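Local coordinates for protein DJ-1 homolog D (Arabidopsis thaliana, PDB 4OGG) that belongs to the DJ-1/PfpI family, of the glutaminase I clan, and carries two copies of that family's domain in a single chain, at residues 15-28 with 208-221. Sequence-based numbering, arbitrary orientation.
Sequences DYEVMVPFQALQAF and DYEVKVPFQSLQAL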
loop_
_atom_site.group_PDB
_atom_site.type_symbol
_atom_site.label_atom_id
_atom_site.label_comp_id
_atom_site.label_asym_id
_atom_site.label_seq_id
_atom_site.Cartn_x
_atom_site.Cartn_y
_atom_site.Cartn_z
ATOM N N ASP C 15 10.447 8.732 10.274
ATOM C CA ASP C 15 11.057 7.542 10.869
ATOM C C ASP C 15 12.571 7.607 11.089
ATOM O O ASP C 15 13.053 7.288 12.173
ATOM C CB ASP C 15 10.695 6.301 10.035
ATOM C CG ASP C 15 10.703 5.018 10.856
ATOM O OD1 ASP C 15 10.829 5.099 12.098
ATOM O OD2 ASP C 15 10.573 3.925 10.266
ATOM N N TYR C 16 13.330 8.004 10.073
ATOM C CA TYR C 16 14.780 8.096 10.243
ATOM C C TYR C 16 15.154 9.181 11.247
ATOM O O TYR C 16 16.065 9.009 12.059
ATOM C CB TYR C 16 15.479 8.448 8.925
ATOM C CG TYR C 16 15.712 7.310 7.953
ATOM C CD1 TYR C 16 15.690 5.979 8.366
ATOM C CD2 TYR C 16 16.036 7.581 6.621
ATOM C CE1 TYR C 16 15.989 4.944 7.476
ATOM C CE2 TYR C 16 16.339 6.561 5.732
ATOM C CZ TYR C 16 16.315 5.250 6.162
ATOM O OH TYR C 16 16.632 4.250 5.273
ATOM N N GLU C 17 14.447 10.302 11.178
ATOM C CA GLU C 17 14.743 11.443 12.027
ATOM C C GLU C 17 14.534 11.240 13.521
ATOM O O GLU C 17 15.019 12.029 14.330
ATOM C CB GLU C 17 13.987 12.657 11.491
ATOM C CG GLU C 17 14.640 13.162 10.210
ATOM C CD GLU C 17 13.721 13.971 9.323
ATOM O OE1 GLU C 17 12.938 14.784 9.846
ATOM O OE2 GLU C 17 13.801 13.801 8.088
ATOM N N VAL C 18 13.827 10.181 13.895
ATOM C CA VAL C 18 13.672 9.900 15.315
ATOM C C VAL C 18 14.589 8.736 15.690
ATOM O O VAL C 18 15.318 8.797 16.686
ATOM C CB VAL C 18 12.202 9.549 15.707
ATOM C CG1 VAL C 18 11.675 8.399 14.860
ATOM C CG2 VAL C 18 12.144 9.179 17.201
ATOM N N MET C 19 14.588 7.686 14.874
ATOM C CA MET C 19 15.388 6.511 15.188
ATOM C C MET C 19 16.901 6.669 15.110
ATOM O O MET C 19 17.611 6.144 15.963
ATOM C CB MET C 19 14.955 5.322 14.323
ATOM C CG MET C 19 15.465 3.984 14.842
ATOM S SD MET C 19 14.992 3.672 16.569
ATOM C CE MET C 19 13.456 2.752 16.355
ATOM N N VAL C 20 17.408 7.373 14.103
ATOM C CA VAL C 20 18.854 7.530 13.994
ATOM C C VAL C 20 19.428 8.252 15.219
ATOM O O VAL C 20 20.341 7.745 15.864
ATOM C CB VAL C 20 19.255 8.262 12.689
ATOM C CG1 VAL C 20 20.767 8.467 12.649
ATOM C CG2 VAL C 20 18.830 7.429 11.483
ATOM N N PRO C 21 18.899 9.438 15.565
ATOM C CA PRO C 21 19.466 10.099 16.744
ATOM C C PRO C 21 19.192 9.319 18.029
ATOM O O PRO C 21 20.024 9.293 18.938
ATOM C CB PRO C 21 18.801 11.477 16.727
ATOM C CG PRO C 21 17.495 11.221 16.049
ATOM C CD PRO C 21 17.882 10.290 14.924
ATOM N N PHE C 22 18.036 8.665 18.096
ATOM C CA PHE C 22 17.671 7.878 19.277
ATOM C C PHE C 22 18.695 6.782 19.556
ATOM O O PHE C 22 19.151 6.616 20.689
ATOM C CB PHE C 22 16.288 7.234 19.091
ATOM C CG PHE C 22 15.844 6.382 20.257
ATOM C CD1 PHE C 22 15.688 6.938 21.527
ATOM C CD2 PHE C 22 15.578 5.025 20.083
ATOM C CE1 PHE C 22 15.274 6.157 22.607
ATOM C CE2 PHE C 22 15.161 4.233 21.158
ATOM C CZ PHE C 22 15.011 4.802 22.421
ATOM N N GLN C 23 19.060 6.031 18.525
ATOM C CA GLN C 23 20.012 4.943 18.708
ATOM C C GLN C 23 21.473 5.370 18.641
ATOM O O GLN C 23 22.315 4.822 19.353
ATOM C CB GLN C 23 19.725 3.835 17.694
ATOM C CG GLN C 23 18.293 3.336 17.779
ATOM C CD GLN C 23 18.052 2.104 16.947
ATOM O OE1 GLN C 23 18.232 2.120 15.727
ATOM N NE2 GLN C 23 17.642 1.021 17.599
ATOM N N ALA C 24 21.781 6.346 17.797
ATOM C CA ALA C 24 23.155 6.816 17.681
ATOM C C ALA C 24 23.597 7.432 19.004
ATOM O O ALA C 24 24.653 7.093 19.535
ATOM C CB ALA C 24 23.273 7.845 16.564
ATOM N N LEU C 25 22.783 8.338 19.536
ATOM C CA LEU C 25 23.124 8.992 20.792
ATOM C C LEU C 25 23.307 7.972 21.907
ATOM O O LEU C 25 24.230 8.085 22.715
ATOM C CB LEU C 25 22.049 10.014 21.165
ATOM C CG LEU C 25 21.923 11.189 20.188
ATOM C CD1 LEU C 25 20.828 12.117 20.676
ATOM C CD2 LEU C 25 23.247 11.947 20.075
ATOM N N GLN C 26 22.432 6.972 21.952
ATOM C CA GLN C 26 22.550 5.935 22.965
ATOM C C GLN C 26 23.857 5.173 22.765
ATOM O O GLN C 26 24.560 4.862 23.728
ATOM C CB GLN C 26 21.362 4.973 22.887
ATOM C CG GLN C 26 20.101 5.533 23.514
ATOM C CD GLN C 26 18.961 4.543 23.504
ATOM O OE1 GLN C 26 18.299 4.349 22.485
ATOM N NE2 GLN C 26 18.733 3.898 24.637
ATOM N N ALA C 27 24.191 4.881 21.513
ATOM C CA ALA C 27 25.422 4.153 21.225
ATOM C C ALA C 27 26.632 4.928 21.730
ATOM O O ALA C 27 27.654 4.336 22.084
ATOM C CB ALA C 27 25.552 3.906 19.727
ATOM N N PHE C 28 26.506 6.252 21.775
ATOM C CA PHE C 28 27.597 7.108 22.221
ATOM C C PHE C 28 27.628 7.333 23.726
ATOM O O PHE C 28 28.405 8.154 24.218
ATOM C CB PHE C 28 27.537 8.460 21.510
ATOM C CG PHE C 28 27.518 8.358 20.011
ATOM C CD1 PHE C 28 28.008 7.227 19.364
ATOM C CD2 PHE C 28 27.030 9.410 19.243
ATOM C CE1 PHE C 28 28.011 7.144 17.972
ATOM C CE2 PHE C 28 27.032 9.335 17.851
ATOM C CZ PHE C 28 27.523 8.199 17.216
ATOM N N ASP C 208 15.445 -1.363 6.529
ATOM C CA ASP C 208 15.475 0.101 6.548
ATOM C C ASP C 208 16.325 0.723 7.667
ATOM O O ASP C 208 17.200 1.550 7.404
ATOM C CB ASP C 208 14.019 0.588 6.628
ATOM C CG ASP C 208 13.889 2.091 6.758
ATOM O OD1 ASP C 208 13.820 2.792 5.719
ATOM O OD2 ASP C 208 13.842 2.566 7.915
ATOM N N TYR C 209 16.067 0.340 8.912
ATOM C CA TYR C 209 16.838 0.874 10.035
ATOM C C TYR C 209 18.254 0.315 10.084
ATOM O O TYR C 209 19.211 1.035 10.358
ATOM C CB TYR C 209 16.210 0.500 11.378
ATOM C CG TYR C 209 14.972 1.229 11.827
ATOM C CD1 TYR C 209 14.691 2.534 11.422
ATOM C CD2 TYR C 209 14.135 0.639 12.770
ATOM C CE1 TYR C 209 13.598 3.230 11.961
ATOM C CE2 TYR C 209 13.065 1.315 13.308
ATOM C CZ TYR C 209 12.796 2.605 12.909
ATOM O OH TYR C 209 11.728 3.250 13.482
ATOM N N GLU C 210 18.369 -0.986 9.840
ATOM C CA GLU C 210 19.646 -1.680 9.936
ATOM C C GLU C 210 20.754 -1.219 9.015
ATOM O O GLU C 210 21.930 -1.483 9.279
ATOM C CB GLU C 210 19.396 -3.180 9.823
ATOM C CG GLU C 210 18.421 -3.616 10.904
ATOM C CD GLU C 210 17.985 -5.053 10.794
ATOM O OE1 GLU C 210 17.012 -5.412 11.488
ATOM O OE2 GLU C 210 18.608 -5.815 10.026
ATOM N N VAL C 211 20.401 -0.534 7.936
ATOM C CA VAL C 211 21.435 -0.002 7.065
ATOM C C VAL C 211 21.674 1.461 7.450
ATOM O O VAL C 211 22.805 1.865 7.707
ATOM C CB VAL C 211 21.051 -0.078 5.560
ATOM C CG1 VAL C 211 19.719 0.613 5.306
ATOM C CG2 VAL C 211 22.154 0.570 4.714
ATOM N N LYS C 212 20.598 2.238 7.540
ATOM C CA LYS C 212 20.714 3.660 7.834
ATOM C C LYS C 212 21.268 4.033 9.201
ATOM O O LYS C 212 22.132 4.905 9.301
ATOM C CB LYS C 212 19.361 4.354 7.650
ATOM C CG LYS C 212 19.476 5.856 7.367
ATOM C CD LYS C 212 19.966 6.108 5.938
ATOM C CE LYS C 212 19.856 7.580 5.552
ATOM N NZ LYS C 212 20.241 7.827 4.128
ATOM N N VAL C 213 20.778 3.391 10.254
ATOM C CA VAL C 213 21.243 3.733 11.593
ATOM C C VAL C 213 22.735 3.494 11.812
ATOM O O VAL C 213 23.457 4.414 12.201
ATOM C CB VAL C 213 20.417 3.005 12.678
ATOM C CG1 VAL C 213 20.938 3.368 14.065
ATOM C CG2 VAL C 213 18.950 3.415 12.560
ATOM N N PRO C 214 23.225 2.267 11.569
ATOM C CA PRO C 214 24.663 2.064 11.784
ATOM C C PRO C 214 25.493 2.921 10.826
ATOM O O PRO C 214 26.521 3.486 11.208
ATOM C CB PRO C 214 24.849 0.568 11.523
ATOM C CG PRO C 214 23.499 -0.013 11.889
ATOM C CD PRO C 214 22.554 0.988 11.269
ATOM N N PHE C 215 25.030 3.024 9.585
ATOM C CA PHE C 215 25.733 3.792 8.562
ATOM C C PHE C 215 25.920 5.246 8.982
ATOM O O PHE C 215 27.038 5.761 8.986
ATOM C CB PHE C 215 24.967 3.712 7.235
ATOM C CG PHE C 215 25.708 4.295 6.061
ATOM C CD1 PHE C 215 25.482 5.607 5.657
ATOM C CD2 PHE C 215 26.629 3.529 5.355
ATOM C CE1 PHE C 215 26.162 6.150 4.566
ATOM C CE2 PHE C 215 27.317 4.062 4.261
ATOM C CZ PHE C 215 27.081 5.375 3.867
ATOM N N GLN C 216 24.831 5.902 9.361
ATOM C CA GLN C 216 24.927 7.295 9.766
ATOM C C GLN C 216 25.534 7.486 11.151
ATOM O O GLN C 216 26.134 8.523 11.425
ATOM C CB GLN C 216 23.556 7.962 9.670
ATOM C CG GLN C 216 23.080 8.042 8.228
ATOM C CD GLN C 216 21.982 9.052 8.024
ATOM O OE1 GLN C 216 22.062 9.899 7.131
ATOM N NE2 GLN C 216 20.944 8.970 8.838
ATOM N N SER C 217 25.394 6.492 12.023
ATOM C CA SER C 217 25.972 6.597 13.359
ATOM C C SER C 217 27.495 6.655 13.225
ATOM O O SER C 217 28.160 7.478 13.861
ATOM C CB SER C 217 25.581 5.393 14.225
ATOM O OG SER C 217 24.208 5.430 14.578
ATOM N N LEU C 218 28.042 5.783 12.387
ATOM C CA LEU C 218 29.486 5.742 12.180
ATOM C C LEU C 218 29.987 6.993 11.462
ATOM O O LEU C 218 31.086 7.475 11.742
ATOM C CB LEU C 218 29.870 4.476 11.402
ATOM C CG LEU C 218 29.613 3.171 12.161
ATOM C CD1 LEU C 218 29.803 1.975 11.236
ATOM C CD2 LEU C 218 30.552 3.086 13.357
ATOM N N GLN C 219 29.190 7.521 10.539
ATOM C CA GLN C 219 29.579 8.736 9.831
ATOM C C GLN C 219 29.561 9.919 10.795
ATOM O O GLN C 219 30.343 10.859 10.650
ATOM C CB GLN C 219 28.616 9.039 8.683
ATOM C CG GLN C 219 28.728 8.112 7.485
ATOM C CD GLN C 219 27.762 8.499 6.387
ATOM O OE1 GLN C 219 26.564 8.651 6.630
ATOM N NE2 GLN C 219 28.275 8.660 5.170
ATOM N N ALA C 220 28.657 9.878 11.771
ATOM C CA ALA C 220 28.543 10.965 12.743
ATOM C C ALA C 220 29.797 11.082 13.604
ATOM O O ALA C 220 30.148 12.173 14.064
ATOM C CB ALA C 220 27.329 10.750 13.628
ATOM N N LEU C 221 30.461 9.953 13.822
ATOM C CA LEU C 221 31.679 9.918 14.620
ATOM C C LEU C 221 32.843 10.498 13.821
ATOM O O LEU C 221 33.849 10.914 14.392
ATOM C CB LEU C 221 31.998 8.478 15.033
ATOM C CG LEU C 221 31.032 7.815 16.020
ATOM C CD1 LEU C 221 31.276 6.318 16.063
ATOM C CD2 LEU C 221 31.209 8.429 17.400
#
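Tyr16 packs against Lys212, and Tyr209 against Met19, in a helix pair that joins the two DJ-1/PfpI domains of one chain, a worked example of how duplicated domains pack through equivalent elements. The axes of helices 15-27 and 208-221 cross at -55° and approach to 9.2 Å in a pseudo-symmetric register, the CA atoms nearest across the contact pairing Tyr16 with Tyr209, Val20 with Val213 and Ala24 with Ser217. At the N-terminal end each tyrosine takes an aliphatic chain over a ring face. Lys212 CG sits 3.5 Å from the centroid of the Tyr16 ring, and its bend at chi2 (74°) runs the chain on across that ring while NZ pairs with Glu174. The counterpart is Met19, whose CG makes a CH-pi contact 3.6 Å from the Tyr209 centroid, with SD higher above the same ring as a longer Met-aromatic contact and CE curling to the rim. Asp15 OD1 lies at the ring edge and accepts a very short hydrogen bond, 2.5 Å, from Tyr209 OH, with carboxylate and ring planes 61° apart. Asp15 OD2 and Asp208 OD2 are 4.2 Å apart; Asp15 OD2 is bonded to His64 and Asp208 OD1 to His257, which may ease the repulsion. In the middle the backbones close in around small side chains, Val20 CA to Val213 CA 5.1 Å; looser is the 4.2 Å contact of Val20 CG2 with Val213 CG2. No solvent side opens, since every touching residue is buried. Beyond Ala24, Leu221 CD2 covers one face of the Phe28 ring, whose edge meets Ser217 O in plane, 3.5 Å from Phe28 CZ.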